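Local coordinates for protein VIN1 (Oscarella pearsei, PDB 6BFI) that binds actin filaments and may play a role in cell-cell adhesion, as a sponge homolog of vinculin, at residues K136-V141 with T169-V174; Q189-E194 with E243-V248. All coordinates share one frame; numbering follows the deposited sequence.

Contact 1 of 2, residues K136-V141 with T169-V174; sequences KVCRSV and TSMMKV
Val137, Cys138 and Val141 pack against Met171 in a buried, apolar contact between two neighbouring antiparallel helices, 102-145 and 154-178. The short segments lie 9.3 Å apart at their axes, with 149° between their directions. Met171 is the central side chain. Its CG stands anti to the backbone N (chi1 -179°), which brings the thioether up against both Cys138 and Val141. Met171 CG meets Cys138 SG at 3.7 Å. Further along, Met171 SD lies 3.6 Å from Val141 CG1, and the two side chains cross at about a right angle. Val137 works nearer the backbone: its CG1 is 3.8 Å from Met171 CA and also 3.8 Å from Ser170 OG. That hydroxyl makes no hydrogen bond to 136-141; it bonds to Gly167 O one turn back in its own helix. Within helix 102-145, Val137 O accepts from both Val141 N and Ser140 OG, the latter at 2.6 Å. Helix 224-249 also covers Cys138. Such apolar packing between antiparallel helices is typical of the helical bundles of the vinculin/alpha-catenin family.

Contact 2 of 2, residues Q189-E194 with E243-V248; sequences QMLKSE and EEIIRV
Leu191 and Val248 meet where helices 185-215 and 224-249 pack antiparallel, as in the helical bundles of vinculin-family proteins. The segment axes come within 9.5 Å, with 159° between their N-to-C directions. Among the apolar contacts, Leu191, Ile245 and Val248 are the buried residues; Met190 and Glu194 lie at a partly exposed margin. Leu191 and Val248 point opposite ways as they pass, with Leu191 CG 3.8 Å from Val248 CG1. Val248 CG2, the other branch, faces Met190 CB and SD. Glu194 contributes its aliphatic part: its CB sits 3.5 Å from Ile245 CG1. Beyond CB the Glu194 chain bends (chi2 -57°). It crosses Glu244 at a slant, with Glu194 OE2 4.0 Å from Glu244 CG. The carboxylate planes are 64° apart. The like charges stay 5.5 Å apart, from Glu194 OE2 to Glu244 OE2, and Arg247 probably offsets that of Glu244. No hydrogen bond crosses between the segments. Within the helices, Ser193 OG bonds Met190 O, which also accepts from Glu194 N. Arg247 NH2 forms a salt bridge to Glu244 OE2 at 2.7 Å, the acceptor in the guanidinium plane. Met190's bent end reaches this pair: its CE lies 3.3 Å from Glu244 OE2 and, at the guanidinium edge, 3.6 Å from Arg247 NH2.

How the contacts relate
Contacts 1 and 2 join different pairs of antiparallel helices, with centres about 12 Å apart. The helices of contact 1 both come earlier in the chain than those of contact 2. Contact 1 is the more buried, and its contacts are almost wholly apolar, with sulfur prominent. Contact 2 is partly buried. It buries more area and adds a charged margin to its apolar part. Helix 102-145 and helix 224-249 tie the two together. Cys138 CB packs 3.6 Å from Ile246 CG1, and Arg139 CD is equally close to Ile246 CD1. A salt bridge joins Arg139 NH1 to Glu243 OE2, which also accepts a hydrogen bond from Gln142.

Contact 1 of 2, residues K136-V141 with T169-V174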
ATOM      1  N   LYS A 136     -22.078 -18.395   7.270  1.00 60.18           N
ATOM      2  CA  LYS A 136     -22.486 -19.626   7.943  1.00 64.24           C
ATOM      3  C   LYS A 136     -21.441 -20.723   7.757  1.00 66.15           C
ATOM      4  O   LYS A 136     -20.993 -21.344   8.733  1.00 57.37           O
ATOM      5  CB  LYS A 136     -23.853 -20.065   7.416  1.00 66.17           C
ATOM      6  CG  LYS A 136     -24.323 -21.439   7.856  1.00 71.03           C
ATOM      7  CD  LYS A 136     -25.689 -21.733   7.241  1.00 77.24           C
ATOM      8  CE  LYS A 136     -26.111 -23.179   7.443  1.00 81.13           C
ATOM      9  NZ  LYS A 136     -27.390 -23.479   6.731  1.00 84.11           N
ATOM     10  N   VAL A 137     -21.017 -20.958   6.511  1.00 67.27           N
ATOM     11  CA  VAL A 137     -19.988 -21.969   6.256  1.00 68.27           C
ATOM     12  C   VAL A 137     -18.717 -21.654   7.043  1.00 66.03           C
ATOM     13  O   VAL A 137     -18.180 -22.508   7.769  1.00 70.51           O
ATOM     14  CB  VAL A 137     -19.702 -22.074   4.748  1.00 70.61           C
ATOM     15  CG1 VAL A 137     -18.448 -22.896   4.502  1.00 68.60           C
ATOM     16  CG2 VAL A 137     -20.895 -22.680   4.022  1.00 72.88           C
ATOM     17  N   CYS A 138     -18.221 -20.416   6.913  1.00 63.18           N
ATOM     18  CA  CYS A 138     -16.989 -20.027   7.599  1.00 57.73           C
ATOM     19  C   CYS A 138     -17.101 -20.228   9.106  1.00 54.86           C
ATOM     20  O   CYS A 138     -16.136 -20.641   9.761  1.00 55.47           O
ATOM     21  CB  CYS A 138     -16.649 -18.570   7.281  1.00 54.79           C
ATOM     22  SG  CYS A 138     -16.390 -18.214   5.528  1.00 53.15           S
ATOM     23  N   ARG A 139     -18.270 -19.931   9.675  1.00 58.60           N
ATOM     24  CA  ARG A 139     -18.478 -20.149  11.101  1.00 66.75           C
ATOM     25  C   ARG A 139     -18.416 -21.630  11.444  1.00 71.89           C
ATOM     26  O   ARG A 139     -17.833 -22.006  12.466  1.00 77.92           O
ATOM     27  CB  ARG A 139     -19.818 -19.560  11.544  1.00 72.40           C
ATOM     28  CG  ARG A 139     -19.864 -18.041  11.608  1.00 74.69           C
ATOM     29  CD  ARG A 139     -18.824 -17.476  12.560  1.00 74.37           C
ATOM     30  NE  ARG A 139     -19.133 -16.097  12.933  1.00 72.85           N
ATOM     31  CZ  ARG A 139     -18.294 -15.284  13.565  1.00 65.47           C
ATOM     32  NH1 ARG A 139     -17.079 -15.700  13.890  1.00 57.36           N
ATOM     33  NH2 ARG A 139     -18.671 -14.049  13.867  1.00 67.02           N
ATOM     34  N   SER A 140     -19.007 -22.487  10.608  1.00 72.07           N
ATOM     35  CA  SER A 140     -18.975 -23.919  10.894  1.00 74.08           C
ATOM     36  C   SER A 140     -17.541 -24.441  10.923  1.00 72.44           C
ATOM     37  O   SER A 140     -17.122 -25.086  11.895  1.00 67.74           O
ATOM     38  CB  SER A 140     -19.813 -24.689   9.872  1.00 72.88           C
ATOM     39  OG  SER A 140     -19.186 -24.724   8.604  1.00 71.61           O
ATOM     40  N   VAL A 141     -16.764 -24.154   9.872  1.00 70.04           N
ATOM     41  CA  VAL A 141     -15.398 -24.677   9.834  1.00 66.35           C
ATOM     42  C   VAL A 141     -14.551 -24.056  10.944  1.00 60.79           C
ATOM     43  O   VAL A 141     -13.744 -24.743  11.592  1.00 57.80           O
ATOM     44  CB  VAL A 141     -14.781 -24.458   8.439  1.00 67.50           C
ATOM     45  CG1 VAL A 141     -14.915 -23.014   8.013  1.00 72.52           C
ATOM     46  CG2 VAL A 141     -13.326 -24.888   8.424  1.00 66.47           C
ATOM     47  N   THR A 169     -12.695 -27.103   1.942  1.00 78.27           N
ATOM     48  CA  THR A 169     -12.915 -26.971   0.505  1.00 79.91           C
ATOM     49  C   THR A 169     -14.210 -26.219   0.216  1.00 78.14           C
ATOM     50  O   THR A 169     -14.253 -25.354  -0.671  1.00 76.23           O
ATOM     51  CB  THR A 169     -12.926 -28.352  -0.152  1.00 86.99           C
ATOM     52  OG1 THR A 169     -11.612 -28.921  -0.086  1.00 86.52           O
ATOM     53  CG2 THR A 169     -13.357 -28.258  -1.608  1.00 91.67           C
ATOM     54  N   SER A 170     -15.272 -26.519   0.971  1.00 77.50           N
ATOM     55  CA  SER A 170     -16.540 -25.822   0.784  1.00 76.89           C
ATOM     56  C   SER A 170     -16.415 -24.333   1.086  1.00 72.69           C
ATOM     57  O   SER A 170     -17.105 -23.516   0.468  1.00 73.80           O
ATOM     58  CB  SER A 170     -17.621 -26.447   1.664  1.00 81.68           C
ATOM     59  OG  SER A 170     -17.359 -26.206   3.036  1.00 82.00           O
ATOM     60  N   MET A 171     -15.553 -23.962   2.033  1.00 69.38           N
ATOM     61  CA  MET A 171     -15.342 -22.545   2.314  1.00 69.93           C
ATOM     62  C   MET A 171     -14.545 -21.878   1.198  1.00 66.20           C
ATOM     63  O   MET A 171     -14.902 -20.789   0.727  1.00 63.88           O
ATOM     64  CB  MET A 171     -14.633 -22.376   3.659  1.00 69.95           C
ATOM     65  CG  MET A 171     -14.389 -20.927   4.052  1.00 72.37           C
ATOM     66  SD  MET A 171     -13.489 -20.754   5.606  1.00 72.67           S
ATOM     67  CE  MET A 171     -11.900 -21.444   5.155  1.00 72.04           C
ATOM     68  N   MET A 172     -13.467 -22.529   0.748  1.00 62.89           N
ATOM     69  CA  MET A 172     -12.587 -21.914  -0.239  1.00 63.84           C
ATOM     70  C   MET A 172     -13.266 -21.772  -1.596  1.00 62.05           C
ATOM     71  O   MET A 172     -13.016 -20.800  -2.316  1.00 59.21           O
ATOM     72  CB  MET A 172     -11.298 -22.721  -0.375  1.00 75.89           C
ATOM     73  CG  MET A 172     -10.442 -22.732   0.875  1.00 86.44           C
ATOM     74  SD  MET A 172      -8.955 -23.724   0.659  1.00 94.73           S
ATOM     75  CE  MET A 172      -8.370 -23.828   2.347  1.00 95.43           C
ATOM     76  N   LYS A 173     -14.114 -22.733  -1.977  1.00 63.47           N
ATOM     77  CA  LYS A 173     -14.808 -22.593  -3.253  1.00 63.03           C
ATOM     78  C   LYS A 173     -15.796 -21.434  -3.217  1.00 62.30           C
ATOM     79  O   LYS A 173     -15.992 -20.748  -4.230  1.00 59.14           O
ATOM     80  CB  LYS A 173     -15.520 -23.897  -3.624  1.00 61.14           C
ATOM     81  CG  LYS A 173     -16.723 -24.241  -2.761  1.00 62.28           C
ATOM     82  CD  LYS A 173     -17.559 -25.335  -3.406  1.00 69.60           C
ATOM     83  CE  LYS A 173     -18.913 -25.479  -2.730  1.00 65.27           C
ATOM     84  NZ  LYS A 173     -19.871 -26.221  -3.595  1.00 69.81           N
ATOM     85  N   VAL A 174     -16.398 -21.181  -2.056  1.00 62.09           N
ATOM     86  CA  VAL A 174     -17.386 -20.119  -1.930  1.00 60.78           C
ATOM     87  C   VAL A 174     -16.712 -18.752  -1.895  1.00 56.10           C
ATOM     88  O   VAL A 174     -17.165 -17.813  -2.557  1.00 60.55           O
ATOM     89  CB  VAL A 174     -18.259 -20.372  -0.688  1.00 63.21           C
ATOM     90  CG1 VAL A 174     -18.772 -19.074  -0.122  1.00 64.25           C
ATOM     91  CG2 VAL A 174     -19.421 -21.288  -1.042  1.00 65.98           C
TER

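Contact 2 of 2, residues Q189-E194 with E243-V248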
ATOM      1  N   GLN A 189      -8.472  -8.350  -2.589  1.00 59.38           N
ATOM      2  CA  GLN A 189      -7.100  -8.685  -2.224  1.00 59.86           C
ATOM      3  C   GLN A 189      -7.019  -9.231  -0.803  1.00 53.19           C
ATOM      4  O   GLN A 189      -6.249 -10.161  -0.535  1.00 51.66           O
ATOM      5  CB  GLN A 189      -6.199  -7.463  -2.382  1.00 64.57           C
ATOM      6  CG  GLN A 189      -4.727  -7.781  -2.207  1.00 67.78           C
ATOM      7  CD  GLN A 189      -4.263  -8.883  -3.140  1.00 72.89           C
ATOM      8  OE1 GLN A 189      -4.362  -8.762  -4.361  1.00 77.82           O
ATOM      9  NE2 GLN A 189      -3.763  -9.974  -2.566  1.00 75.20           N
ATOM     10  N   MET A 190      -7.798  -8.665   0.123  1.00 52.06           N
ATOM     11  CA  MET A 190      -7.822  -9.201   1.481  1.00 56.42           C
ATOM     12  C   MET A 190      -8.367 -10.624   1.497  1.00 59.94           C
ATOM     13  O   MET A 190      -7.797 -11.512   2.148  1.00 61.90           O
ATOM     14  CB  MET A 190      -8.645  -8.291   2.394  1.00 61.52           C
ATOM     15  CG  MET A 190      -8.139  -6.854   2.443  1.00 69.08           C
ATOM     16  SD  MET A 190      -9.091  -5.770   3.531  1.00 78.23           S
ATOM     17  CE  MET A 190      -8.424  -6.235   5.127  1.00 77.64           C
ATOM     18  N   LEU A 191      -9.461 -10.867   0.767  1.00 56.73           N
ATOM     19  CA  LEU A 191     -10.009 -12.218   0.693  1.00 53.98           C
ATOM     20  C   LEU A 191      -8.982 -13.198   0.134  1.00 53.26           C
ATOM     21  O   LEU A 191      -8.751 -14.266   0.712  1.00 56.65           O
ATOM     22  CB  LEU A 191     -11.285 -12.223  -0.151  1.00 48.86           C
ATOM     23  CG  LEU A 191     -12.472 -11.488   0.475  1.00 45.86           C
ATOM     24  CD1 LEU A 191     -13.654 -11.423  -0.479  1.00 46.60           C
ATOM     25  CD2 LEU A 191     -12.873 -12.152   1.786  1.00 45.92           C
ATOM     26  N   LYS A 192      -8.341 -12.841  -0.983  1.00 52.16           N
ATOM     27  CA  LYS A 192      -7.343 -13.727  -1.576  1.00 59.00           C
ATOM     28  C   LYS A 192      -6.188 -13.991  -0.615  1.00 60.70           C
ATOM     29  O   LYS A 192      -5.696 -15.123  -0.518  1.00 63.09           O
ATOM     30  CB  LYS A 192      -6.822 -13.135  -2.887  1.00 60.68           C
ATOM     31  CG  LYS A 192      -7.837 -13.132  -4.017  1.00 66.62           C
ATOM     32  CD  LYS A 192      -7.235 -12.594  -5.306  1.00 70.58           C
ATOM     33  CE  LYS A 192      -6.807 -11.143  -5.157  1.00 72.94           C
ATOM     34  NZ  LYS A 192      -6.227 -10.595  -6.419  1.00 75.13           N
ATOM     35  N   SER A 193      -5.747 -12.960   0.111  1.00 57.97           N
ATOM     36  CA  SER A 193      -4.621 -13.128   1.024  1.00 58.62           C
ATOM     37  C   SER A 193      -4.971 -14.077   2.167  1.00 57.46           C
ATOM     38  O   SER A 193      -4.190 -14.978   2.503  1.00 56.29           O
ATOM     39  CB  SER A 193      -4.177 -11.768   1.566  1.00 61.87           C
ATOM     40  OG  SER A 193      -5.236 -11.122   2.248  1.00 67.70           O
ATOM     41  N   GLU A 194      -6.145 -13.892   2.782  1.00 56.47           N
ATOM     42  CA  GLU A 194      -6.534 -14.792   3.866  1.00 56.44           C
ATOM     43  C   GLU A 194      -6.766 -16.209   3.352  1.00 54.88           C
ATOM     44  O   GLU A 194      -6.472 -17.185   4.054  1.00 57.08           O
ATOM     45  CB  GLU A 194      -7.778 -14.262   4.576  1.00 57.39           C
ATOM     46  CG  GLU A 194      -7.690 -12.803   5.002  1.00 64.62           C
ATOM     47  CD  GLU A 194      -6.509 -12.511   5.915  1.00 68.00           C
ATOM     48  OE1 GLU A 194      -6.111 -13.404   6.693  1.00 70.51           O
ATOM     49  OE2 GLU A 194      -5.979 -11.380   5.852  1.00 68.56           O
ATOM     50  N   GLU A 243     -11.770 -15.267  10.747  1.00 44.79           N
ATOM     51  CA  GLU A 243     -12.464 -14.090  11.264  1.00 49.85           C
ATOM     52  C   GLU A 243     -12.388 -12.935  10.272  1.00 54.57           C
ATOM     53  O   GLU A 243     -13.395 -12.274   9.989  1.00 59.48           O
ATOM     54  CB  GLU A 243     -11.871 -13.668  12.609  1.00 52.56           C
ATOM     55  CG  GLU A 243     -12.425 -14.410  13.807  1.00 61.61           C
ATOM     56  CD  GLU A 243     -13.862 -14.037  14.111  1.00 69.69           C
ATOM     57  OE1 GLU A 243     -14.158 -12.826  14.190  1.00 74.36           O
ATOM     58  OE2 GLU A 243     -14.695 -14.955  14.269  1.00 71.38           O
ATOM     59  N   GLU A 244     -11.194 -12.684   9.729  1.00 54.40           N
ATOM     60  CA  GLU A 244     -11.036 -11.580   8.789  1.00 55.72           C
ATOM     61  C   GLU A 244     -11.799 -11.842   7.498  1.00 50.20           C
ATOM     62  O   GLU A 244     -12.394 -10.920   6.929  1.00 53.76           O
ATOM     63  CB  GLU A 244      -9.553 -11.334   8.505  1.00 56.64           C
ATOM     64  CG  GLU A 244      -9.272 -10.073   7.696  1.00 61.93           C
ATOM     65  CD  GLU A 244      -9.541  -8.796   8.472  1.00 69.00           C
ATOM     66  OE1 GLU A 244      -9.787  -8.872   9.694  1.00 72.85           O
ATOM     67  OE2 GLU A 244      -9.507  -7.710   7.859  1.00 73.72           O
ATOM     68  N   ILE A 245     -11.796 -13.090   7.021  1.00 47.14           N
ATOM     69  CA  ILE A 245     -12.612 -13.437   5.859  1.00 46.15           C
ATOM     70  C   ILE A 245     -14.074 -13.107   6.126  1.00 46.29           C
ATOM     71  O   ILE A 245     -14.764 -12.542   5.269  1.00 49.12           O
ATOM     72  CB  ILE A 245     -12.429 -14.920   5.488  1.00 47.22           C
ATOM     73  CG1 ILE A 245     -11.156 -15.115   4.669  1.00 49.72           C
ATOM     74  CG2 ILE A 245     -13.628 -15.433   4.706  1.00 46.54           C
ATOM     75  CD1 ILE A 245     -10.877 -16.558   4.310  1.00 52.88           C
ATOM     76  N   ILE A 246     -14.566 -13.444   7.320  1.00 45.21           N
ATOM     77  CA  ILE A 246     -15.958 -13.161   7.656  1.00 50.22           C
ATOM     78  C   ILE A 246     -16.205 -11.659   7.686  1.00 54.93           C
ATOM     79  O   ILE A 246     -17.257 -11.181   7.244  1.00 60.28           O
ATOM     80  CB  ILE A 246     -16.331 -13.829   8.994  1.00 51.81           C
ATOM     81  CG1 ILE A 246     -16.285 -15.351   8.854  1.00 46.87           C
ATOM     82  CG2 ILE A 246     -17.711 -13.382   9.460  1.00 48.37           C
ATOM     83  CD1 ILE A 246     -16.514 -16.096  10.154  1.00 47.71           C
ATOM     84  N   ARG A 247     -15.239 -10.890   8.194  1.00 55.11           N
ATOM     85  CA  ARG A 247     -15.420  -9.445   8.288  1.00 58.62           C
ATOM     86  C   ARG A 247     -15.454  -8.800   6.907  1.00 59.16           C
ATOM     87  O   ARG A 247     -16.316  -7.960   6.624  1.00 59.79           O
ATOM     88  CB  ARG A 247     -14.309  -8.829   9.141  1.00 59.01           C
ATOM     89  CG  ARG A 247     -14.560  -7.374   9.497  1.00 60.66           C
ATOM     90  CD  ARG A 247     -13.342  -6.735  10.143  1.00 61.64           C
ATOM     91  NE  ARG A 247     -12.237  -6.600   9.199  1.00 62.82           N
ATOM     92  CZ  ARG A 247     -12.069  -5.558   8.389  1.00 62.59           C
ATOM     93  NH1 ARG A 247     -12.936  -4.554   8.405  1.00 62.57           N
ATOM     94  NH2 ARG A 247     -11.033  -5.520   7.560  1.00 59.25           N
ATOM     95  N   VAL A 248     -14.519  -9.180   6.034  1.00 58.99           N
ATOM     96  CA  VAL A 248     -14.468  -8.604   4.694  1.00 58.45           C
ATOM     97  C   VAL A 248     -15.665  -9.052   3.867  1.00 56.23           C
ATOM     98  O   VAL A 248     -16.174  -8.290   3.034  1.00 47.77           O
ATOM     99  CB  VAL A 248     -13.135  -8.969   4.015  1.00 54.64           C
ATOM    100  CG1 VAL A 248     -13.063  -8.374   2.617  1.00 55.70           C
ATOM    101  CG2 VAL A 248     -11.965  -8.491   4.860  1.00 53.21           C
TER